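Local coordinates for protein epidermin leader peptide processing serine protease EpiP (Staphylococcus aureus subsp. aureus, PDB 3QFH) that probably cleaves the leader peptide from the precursor of the lantibiotic epidermin, acting as a serine endopeptidase of the subtilisin family, at residues 390-395 with 433-438; 189-194 with 367-372; 228-233 with 395-400. All coordinates share one frame; numbering follows the deposited sequence.

Contact 1. Residues 390-395 with 433-438; sequences SGALAL and LDVYKA
Ala392 and Leu395, one turn apart on helix 382-400, meet Leu433 and Val435 where the short helix 435-439 begins. In this subtilisin-like fold, helix 382-400 is the long helix packed against the parallel sheet, and the chain returns to it here after helices 406-416 and 425-428. The methyl CB of Ala392 lies 3.7 Å from Leu433 CD1, and Val435 CG2 approaches the same CB at 4.1 Å. Val435 uses both of its branches: while CG2 faces Ala392, CG1 reaches Leu395 CD1 at 3.9 Å, the two side chains set nearly perpendicular to each other. Alanine suits its place because its small side chain lets the backbones close to 6.3 Å between Ala392 CA and Val435 CA. Leu433 sends CG opposite its backbone N (chi1 179°), which carries CD1 over to the helix. All four residues are buried and purely apolar towards each other. Beyond them, helix 406-416 covers Leu433 through Leu413, and Leu118 packs on Leu395. The start of helix 435-439 is fixed by Asp434, its N-cap residue: Lys437 N donates to Asp434 OD2 over 3.2 Å, nearly straight at 166° but from above the carboxylate plane.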
loop_
_atom_site.group_PDB
_atom_site.type_symbol
_atom_site.label_atom_id
_atom_site.label_comp_id
_atom_site.label_asym_id
_atom_site.label_seq_id
_atom_site.Cartn_x
_atom_site.Cartn_y
_atom_site.Cartn_z
ATOM N N SER A 390 -3.870 5.781 6.764
ATOM C CA SER A 390 -5.116 5.177 6.249
ATOM C C SER A 390 -6.171 5.141 7.357
ATOM O O SER A 390 -7.346 5.490 7.146
ATOM C CB SER A 390 -4.904 3.754 5.718
ATOM O OG SER A 390 -4.064 3.730 4.574
ATOM N N GLY A 391 -5.773 4.668 8.525
ATOM C CA GLY A 391 -6.684 4.629 9.670
ATOM C C GLY A 391 -7.249 5.994 10.021
ATOM O O GLY A 391 -8.445 6.126 10.293
ATOM N N ALA A 392 -6.384 7.013 10.008
ATOM C CA ALA A 392 -6.780 8.381 10.308
ATOM C C ALA A 392 -7.842 8.884 9.328
ATOM O O ALA A 392 -8.855 9.508 9.739
ATOM C CB ALA A 392 -5.531 9.321 10.312
ATOM N N LEU A 393 -7.646 8.606 8.032
ATOM C CA LEU A 393 -8.641 9.007 7.022
ATOM C C LEU A 393 -9.984 8.336 7.243
ATOM O O LEU A 393 -11.045 8.945 6.990
ATOM C CB LEU A 393 -8.132 8.713 5.621
ATOM C CG LEU A 393 -7.048 9.657 5.102
ATOM C CD1 LEU A 393 -6.316 9.038 3.936
ATOM C CD2 LEU A 393 -7.677 11.001 4.705
ATOM N N ALA A 394 -9.964 7.081 7.689
ATOM C CA ALA A 394 -11.213 6.388 7.981
ATOM C C ALA A 394 -11.925 7.110 9.129
ATOM O O ALA A 394 -13.155 7.310 9.099
ATOM C CB ALA A 394 -10.971 4.916 8.322
ATOM N N LEU A 395 -11.162 7.512 10.130
ATOM C CA LEU A 395 -11.726 8.244 11.283
ATOM C C LEU A 395 -12.310 9.592 10.887
ATOM O O LEU A 395 -13.378 9.984 11.366
ATOM C CB LEU A 395 -10.670 8.458 12.357
ATOM C CG LEU A 395 -10.100 7.223 13.066
ATOM C CD1 LEU A 395 -9.022 7.651 14.070
ATOM C CD2 LEU A 395 -11.222 6.449 13.752
ATOM N N LEU A 433 1.610 13.184 11.046
ATOM C CA LEU A 433 0.223 12.867 11.397
ATOM C C LEU A 433 -0.096 13.182 12.878
ATOM O O LEU A 433 0.693 12.841 13.758
ATOM C CB LEU A 433 0.026 11.364 11.148
ATOM C CG LEU A 433 -1.332 10.721 11.454
ATOM C CD1 LEU A 433 -2.460 11.361 10.652
ATOM C CD2 LEU A 433 -1.247 9.212 11.189
ATOM N N ASP A 434 -1.234 13.834 13.139
ATOM C CA ASP A 434 -1.693 14.119 14.520
ATOM C C ASP A 434 -3.213 13.849 14.560
ATOM O O ASP A 434 -4.037 14.680 14.155
ATOM C CB ASP A 434 -1.365 15.550 14.957
ATOM C CG ASP A 434 -1.684 15.817 16.454
ATOM O OD1 ASP A 434 -1.118 16.810 16.999
ATOM O OD2 ASP A 434 -2.470 15.062 17.093
ATOM N N VAL A 435 -3.549 12.654 15.021
ATOM C CA VAL A 435 -4.922 12.175 15.043
ATOM C C VAL A 435 -5.755 12.934 16.052
ATOM O O VAL A 435 -6.949 13.181 15.828
ATOM C CB VAL A 435 -4.950 10.638 15.290
ATOM C CG1 VAL A 435 -6.372 10.114 15.455
ATOM C CG2 VAL A 435 -4.217 9.924 14.148
ATOM N N TYR A 436 -5.135 13.355 17.148
ATOM C CA TYR A 436 -5.881 14.127 18.143
ATOM C C TYR A 436 -6.396 15.423 17.511
ATOM O O TYR A 436 -7.583 15.778 17.666
ATOM C CB TYR A 436 -5.031 14.408 19.363
ATOM C CG TYR A 436 -5.725 15.217 20.411
ATOM C CD1 TYR A 436 -6.542 14.605 21.355
ATOM C CD2 TYR A 436 -5.535 16.591 20.491
ATOM C CE1 TYR A 436 -7.180 15.341 22.338
ATOM C CE2 TYR A 436 -6.175 17.346 21.468
ATOM C CZ TYR A 436 -6.991 16.711 22.391
ATOM O OH TYR A 436 -7.613 17.444 23.360
ATOM N N LYS A 437 -5.519 16.110 16.786
ATOM C CA LYS A 437 -5.933 17.334 16.102
ATOM C C LYS A 437 -7.025 17.063 15.060
ATOM O O LYS A 437 -7.998 17.798 14.983
ATOM C CB LYS A 437 -4.758 18.040 15.421
ATOM C CG LYS A 437 -3.817 18.786 16.370
ATOM C CD LYS A 437 -2.790 19.624 15.583
ATOM C CE LYS A 437 -1.778 20.297 16.507
ATOM N NZ LYS A 437 -2.392 21.305 17.445
ATOM N N ALA A 438 -6.847 16.010 14.264
ATOM C CA ALA A 438 -7.804 15.674 13.188
ATOM C C ALA A 438 -9.226 15.432 13.720
ATOM O O ALA A 438 -10.206 15.767 13.053
ATOM C CB ALA A 438 -7.317 14.459 12.410
#

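Contact 2. Residues 189-194 with 367-372; sequences GKLIGV and ILTTAN
Leu191 holds CG opposite its own backbone N (chi1 -161°), and that torsion extends the side chain from its loop towards strand 367-370, where the two methyls part. Leu368 has CG in the corresponding place (chi1 177°), which puts its branch point and one methyl, CD2, beside the incoming leucine. CD1 of Leu191 comes to 3.8 Å from Leu368 CG and 4.0 Å from Leu368 CD2, and the two side chains meet at a slant. CD2 turns to the backbone instead, touching Thr369 CA at 3.6 Å and Thr370 N at 3.7 Å. A further touch joins Leu191 CD2 to Thr370 CG2 at 3.9 Å. Leucine suits this place because its forked end can cover a neighbouring side chain and a piece of main chain at once.

The contact belongs to the subtilase domain, where the loop between helix 177-186 and strand 200-204 packs against a two-stranded antiparallel hairpin, 367-370 with 376-379. Across that hairpin Thr369 pairs with Ile377 through the backbone, and Tyr376 and Tyr378 lie against Leu368. The hydroxyls of the two threonines are satisfied elsewhere: Thr369 OG1 bonds to Met180 O and also to Gln184 NE2, and Thr370 OG1 bonds to Thr179 O. Both thus tie the hairpin to helix 177-186, and Thr370 keeps its methyl, CG2, for the leucine. The loop has its own restraints. Asp139 takes the backbone N-H groups of Lys190 and Leu191, one on each carboxylate oxygen, and Gly189 N donates to Leu191 O at 3.0 Å, closing a tight bend from which Leu191 projects.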
loop_
_atom_site.group_PDB
_atom_site.type_symbol
_atom_site.label_atom_id
_atom_site.label_comp_id
_atom_site.label_asym_id
_atom_site.label_seq_id
_atom_site.Cartn_x
_atom_site.Cartn_y
_atom_site.Cartn_z
ATOM N N GLY A 189 -7.004 -4.829 21.084
ATOM C CA GLY A 189 -6.833 -5.847 22.142
ATOM C C GLY A 189 -5.711 -5.378 23.065
ATOM O O GLY A 189 -5.842 -4.332 23.689
ATOM N N LYS A 190 -4.601 -6.125 23.127
ATOM C CA LYS A 190 -3.458 -5.714 23.937
ATOM C C LYS A 190 -2.817 -4.534 23.226
ATOM O O LYS A 190 -2.477 -3.538 23.855
ATOM C CB LYS A 190 -2.484 -6.870 24.154
ATOM C CG LYS A 190 -3.123 -8.017 24.961
ATOM C CD LYS A 190 -2.292 -9.297 25.006
ATOM C CE LYS A 190 -1.137 -9.210 25.989
ATOM N NZ LYS A 190 -0.094 -8.268 25.561
ATOM N N LEU A 191 -2.694 -4.646 21.904
ATOM C CA LEU A 191 -2.198 -3.567 21.068
ATOM C C LEU A 191 -3.416 -2.781 20.512
ATOM O O LEU A 191 -4.479 -3.369 20.259
ATOM C CB LEU A 191 -1.426 -4.146 19.893
ATOM C CG LEU A 191 -0.477 -3.200 19.194
ATOM C CD1 LEU A 191 0.835 -3.212 20.000
ATOM C CD2 LEU A 191 -0.214 -3.629 17.748
ATOM N N ILE A 192 -3.255 -1.470 20.322
ATOM C CA ILE A 192 -4.322 -0.628 19.757
ATOM C C ILE A 192 -3.864 0.059 18.455
ATOM O O ILE A 192 -2.832 0.697 18.424
ATOM C CB ILE A 192 -4.737 0.497 20.723
ATOM C CG1 ILE A 192 -4.973 -0.048 22.143
ATOM C CG2 ILE A 192 -5.943 1.221 20.169
ATOM C CD1 ILE A 192 -6.038 -1.061 22.239
ATOM N N GLY A 193 -4.635 -0.093 17.390
ATOM C CA GLY A 193 -4.337 0.582 16.121
ATOM C C GLY A 193 -4.902 1.992 16.094
ATOM O O GLY A 193 -5.455 2.477 17.090
ATOM N N VAL A 194 -4.794 2.651 14.948
ATOM C CA VAL A 194 -5.274 4.029 14.827
ATOM C C VAL A 194 -6.783 4.080 14.825
ATOM O O VAL A 194 -7.360 4.971 15.419
ATOM C CB VAL A 194 -4.699 4.729 13.540
ATOM C CG1 VAL A 194 -5.284 6.157 13.357
ATOM C CG2 VAL A 194 -3.191 4.775 13.622
ATOM N N ILE A 367 8.740 -0.121 15.783
ATOM C CA ILE A 367 7.306 -0.137 15.962
ATOM C C ILE A 367 6.797 -1.503 16.434
ATOM O O ILE A 367 7.000 -2.520 15.768
ATOM C CB ILE A 367 6.611 0.140 14.613
ATOM C CG1 ILE A 367 7.161 1.426 13.935
ATOM C CG2 ILE A 367 5.091 0.159 14.789
ATOM C CD1 ILE A 367 6.894 2.701 14.647
ATOM N N LEU A 368 6.094 -1.500 17.556
ATOM C CA LEU A 368 5.523 -2.699 18.095
ATOM C C LEU A 368 4.226 -2.956 17.338
ATOM O O LEU A 368 3.366 -2.084 17.266
ATOM C CB LEU A 368 5.268 -2.516 19.601
ATOM C CG LEU A 368 4.586 -3.668 20.347
ATOM C CD1 LEU A 368 5.371 -4.985 20.239
ATOM C CD2 LEU A 368 4.387 -3.282 21.787
ATOM N N THR A 369 4.094 -4.124 16.724
ATOM C CA THR A 369 2.854 -4.421 16.016
ATOM C C THR A 369 2.505 -5.885 16.151
ATOM O O THR A 369 3.275 -6.669 16.718
ATOM C CB THR A 369 2.936 -3.983 14.511
ATOM O OG1 THR A 369 1.621 -3.980 13.923
ATOM C CG2 THR A 369 3.895 -4.859 13.712
ATOM N N THR A 370 1.320 -6.232 15.658
ATOM C CA THR A 370 0.839 -7.594 15.651
ATOM C C THR A 370 1.630 -8.459 14.678
ATOM O O THR A 370 1.892 -8.051 13.534
ATOM C CB THR A 370 -0.639 -7.633 15.210
ATOM O OG1 THR A 370 -0.784 -6.906 13.978
ATOM C CG2 THR A 370 -1.516 -7.014 16.267
ATOM N N ALA A 371 1.973 -9.662 15.132
ATOM C CA ALA A 371 2.731 -10.622 14.348
ATOM C C ALA A 371 1.881 -11.810 13.897
ATOM O O ALA A 371 0.822 -12.137 14.469
ATOM C CB ALA A 371 3.977 -11.088 15.133
ATOM N N ASN A 372 2.382 -12.479 12.878
ATOM C CA ASN A 372 1.710 -13.607 12.271
ATOM C C ASN A 372 1.798 -14.928 13.086
ATOM O O ASN A 372 1.454 -16.003 12.576
ATOM C CB ASN A 372 2.260 -13.757 10.848
ATOM C CG ASN A 372 1.437 -14.643 10.001
ATOM O OD1 ASN A 372 0.195 -14.675 10.133
ATOM N ND2 ASN A 372 2.098 -15.381 9.094
#

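Contact 3. Residues 228-233 with 395-400; sequences NQVINI and LIIDKY
This is a small, mainly apolar contact between a strand and a helix in the core of the subtilisin-like alpha/beta fold: Gln229 and Val230, by strand 230-233 in the middle of the parallel seven-stranded sheet, face the C-terminal part of helix 382-400. Ile397 is the helix residue that spans the gap, touching two successive residues with different branches. Its CD1 lies 4.0 Å from Val230 CG2, the two side chains running antiparallel alongside one another. CG2 of Ile397 instead meets Gln229 OE1 at 3.8 Å, an ordinary van der Waals approach with the side chains at a slant. The torsions of Ile397 account for this division: CG1 stands opposite the carbonyl carbon (chi1 -67°), and the extended chi2 (167°) carries CD1 on towards the strand, whereas CG2 takes the position opposite the backbone N. The nearest backbones, Gln229 CA and Ile397 CA, remain 8.8 Å apart, a gap suited to a long branched isoleucine. Val230 is a fitting partner, since a beta-branched residue is at home in a strand and offers a compact methyl surface; it also packs on Ser390 and Leu393 of the same helix. Ala409 of helix 406-416 and Thr124 bound Ile397 further out. Gln229 stretches its chain beyond CG, and its NE2 donates to the carbonyl oxygens of Glu403 and Lys271. With the amide nitrogen gripped by two acceptors, the rotation of the group is probably restricted, and the helix methyl meets an amide held mainly by hydrogen bonds beyond this apolar interface.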
loop_
_atom_site.group_PDB
_atom_site.type_symbol
_atom_site.label_atom_id
_atom_site.label_comp_id
_atom_site.label_asym_id
_atom_site.label_seq_id
_atom_site.Cartn_x
_atom_site.Cartn_y
_atom_site.Cartn_z
ATOM N N ASN A 228 -14.761 -0.061 -0.074
ATOM C CA ASN A 228 -13.740 0.365 0.884
ATOM C C ASN A 228 -13.304 1.749 0.485
ATOM O O ASN A 228 -12.654 1.918 -0.540
ATOM C CB ASN A 228 -12.525 -0.548 0.823
ATOM C CG ASN A 228 -12.840 -1.948 1.216
ATOM O OD1 ASN A 228 -13.023 -2.245 2.393
ATOM N ND2 ASN A 228 -12.866 -2.842 0.238
ATOM N N GLN A 229 -13.627 2.747 1.282
ATOM C CA GLN A 229 -13.273 4.110 0.914
ATOM C C GLN A 229 -11.827 4.486 1.165
ATOM O O GLN A 229 -11.383 5.510 0.674
ATOM C CB GLN A 229 -14.223 5.131 1.556
ATOM C CG GLN A 229 -15.569 5.217 0.846
ATOM C CD GLN A 229 -16.305 6.490 1.190
ATOM O OE1 GLN A 229 -16.724 6.685 2.321
ATOM N NE2 GLN A 229 -16.446 7.373 0.210
ATOM N N VAL A 230 -11.105 3.689 1.943
ATOM C CA VAL A 230 -9.666 3.916 2.148
ATOM C C VAL A 230 -8.941 2.635 1.734
ATOM O O VAL A 230 -9.272 1.561 2.197
ATOM C CB VAL A 230 -9.319 4.293 3.608
ATOM C CG1 VAL A 230 -7.789 4.485 3.782
ATOM C CG2 VAL A 230 -10.087 5.546 4.039
ATOM N N ILE A 231 -7.943 2.765 0.869
ATOM C CA ILE A 231 -7.199 1.638 0.339
ATOM C C ILE A 231 -5.730 1.858 0.654
ATOM O O ILE A 231 -5.130 2.824 0.162
ATOM C CB ILE A 231 -7.386 1.508 -1.199
ATOM C CG1 ILE A 231 -8.865 1.364 -1.559
ATOM C CG2 ILE A 231 -6.577 0.309 -1.717
ATOM C CD1 ILE A 231 -9.178 1.350 -3.095
ATOM N N ASN A 232 -5.163 0.960 1.460
ATOM C CA ASN A 232 -3.766 1.058 1.917
ATOM C C ASN A 232 -2.849 0.171 1.094
ATOM O O ASN A 232 -3.044 -1.042 1.037
ATOM C CB ASN A 232 -3.701 0.657 3.403
ATOM C CG ASN A 232 -2.350 0.881 4.023
ATOM O OD1 ASN A 232 -2.098 1.936 4.618
ATOM N ND2 ASN A 232 -1.450 -0.083 3.860
ATOM N N ILE A 233 -1.858 0.778 0.453
ATOM C CA ILE A 233 -0.880 0.036 -0.356
ATOM C C ILE A 233 0.504 0.271 0.234
ATOM O O ILE A 233 1.085 1.357 0.125
ATOM C CB ILE A 233 -0.906 0.454 -1.835
ATOM C CG1 ILE A 233 -2.337 0.490 -2.358
ATOM C CG2 ILE A 233 -0.099 -0.514 -2.678
ATOM C CD1 ILE A 233 -2.437 0.983 -3.793
ATOM N N LEU A 395 -11.162 7.512 10.130
ATOM C CA LEU A 395 -11.726 8.244 11.283
ATOM C C LEU A 395 -12.310 9.592 10.887
ATOM O O LEU A 395 -13.378 9.984 11.366
ATOM C CB LEU A 395 -10.670 8.458 12.357
ATOM C CG LEU A 395 -10.100 7.223 13.066
ATOM C CD1 LEU A 395 -9.022 7.651 14.070
ATOM C CD2 LEU A 395 -11.222 6.449 13.752
ATOM N N ILE A 396 -11.602 10.297 10.013
ATOM C CA ILE A 396 -12.013 11.617 9.545
ATOM C C ILE A 396 -13.303 11.533 8.714
ATOM O O ILE A 396 -14.225 12.333 8.887
ATOM C CB ILE A 396 -10.879 12.286 8.747
ATOM C CG1 ILE A 396 -9.740 12.665 9.700
ATOM C CG2 ILE A 396 -11.404 13.534 8.019
ATOM C CD1 ILE A 396 -8.398 12.931 8.986
ATOM N N ILE A 397 -13.370 10.553 7.831
ATOM C CA ILE A 397 -14.574 10.352 7.018
ATOM C C ILE A 397 -15.795 10.084 7.912
ATOM O O ILE A 397 -16.895 10.637 7.694
ATOM C CB ILE A 397 -14.374 9.204 5.998
ATOM C CG1 ILE A 397 -13.320 9.619 4.953
ATOM C CG2 ILE A 397 -15.703 8.890 5.282
ATOM C CD1 ILE A 397 -12.778 8.451 4.058
ATOM N N ASP A 398 -15.615 9.248 8.923
ATOM C CA ASP A 398 -16.728 8.923 9.827
ATOM C C ASP A 398 -17.066 10.100 10.785
ATOM O O ASP A 398 -18.232 10.405 11.028
ATOM C CB ASP A 398 -16.427 7.651 10.609
ATOM C CG ASP A 398 -16.314 6.419 9.708
ATOM O OD1 ASP A 398 -16.701 6.513 8.520
ATOM O OD2 ASP A 398 -15.822 5.357 10.179
ATOM N N LYS A 399 -16.041 10.784 11.273
ATOM C CA LYS A 399 -16.238 11.886 12.215
ATOM C C LYS A 399 -16.986 13.074 11.611
ATOM O O LYS A 399 -17.853 13.627 12.249
ATOM C CB LYS A 399 -14.887 12.369 12.758
ATOM C CG LYS A 399 -14.956 13.435 13.849
ATOM C CD LYS A 399 -15.378 12.865 15.212
ATOM C CE LYS A 399 -15.350 13.944 16.277
ATOM N NZ LYS A 399 -15.478 13.405 17.665
ATOM N N TYR A 400 -16.658 13.437 10.379
ATOM C CA TYR A 400 -17.253 14.612 9.733
ATOM C C TYR A 400 -18.246 14.259 8.625
ATOM O O TYR A 400 -18.756 15.147 7.944
ATOM C CB TYR A 400 -16.127 15.536 9.215
ATOM C CG TYR A 400 -15.166 15.903 10.308
ATOM C CD1 TYR A 400 -13.981 15.207 10.468
ATOM C CD2 TYR A 400 -15.473 16.888 11.236
ATOM C CE1 TYR A 400 -13.087 15.516 11.485
ATOM C CE2 TYR A 400 -14.582 17.199 12.279
ATOM C CZ TYR A 400 -13.387 16.507 12.385
ATOM O OH TYR A 400 -12.481 16.779 13.388
#

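How the contacts relate
The touching residues of contacts 1 and 2 are all buried, whereas partly exposed Gln229 brings contact 3 nearer the surface; none has a hydrogen bond between its own two segments. Contacts 1 and 3, with centres about 9 Å apart, share helix 382-400: contact 1 joins it to the short helix 435-439, contact 3 to the central parallel sheet. Leu395 belongs to both ranges but touches its partner segment in contact 1 alone. The hydroxyl of Tyr400 also bonds to Ala438 O, linking their segments. The centre of contact 2 lies about 17 Å from that of contact 1; it joins a loop to a hairpin, resting one leucine partly on main chain, and Val194, beyond that leucine, packs on Leu395. Methyls dominate contact 1, whereas contact 3 adds an amide.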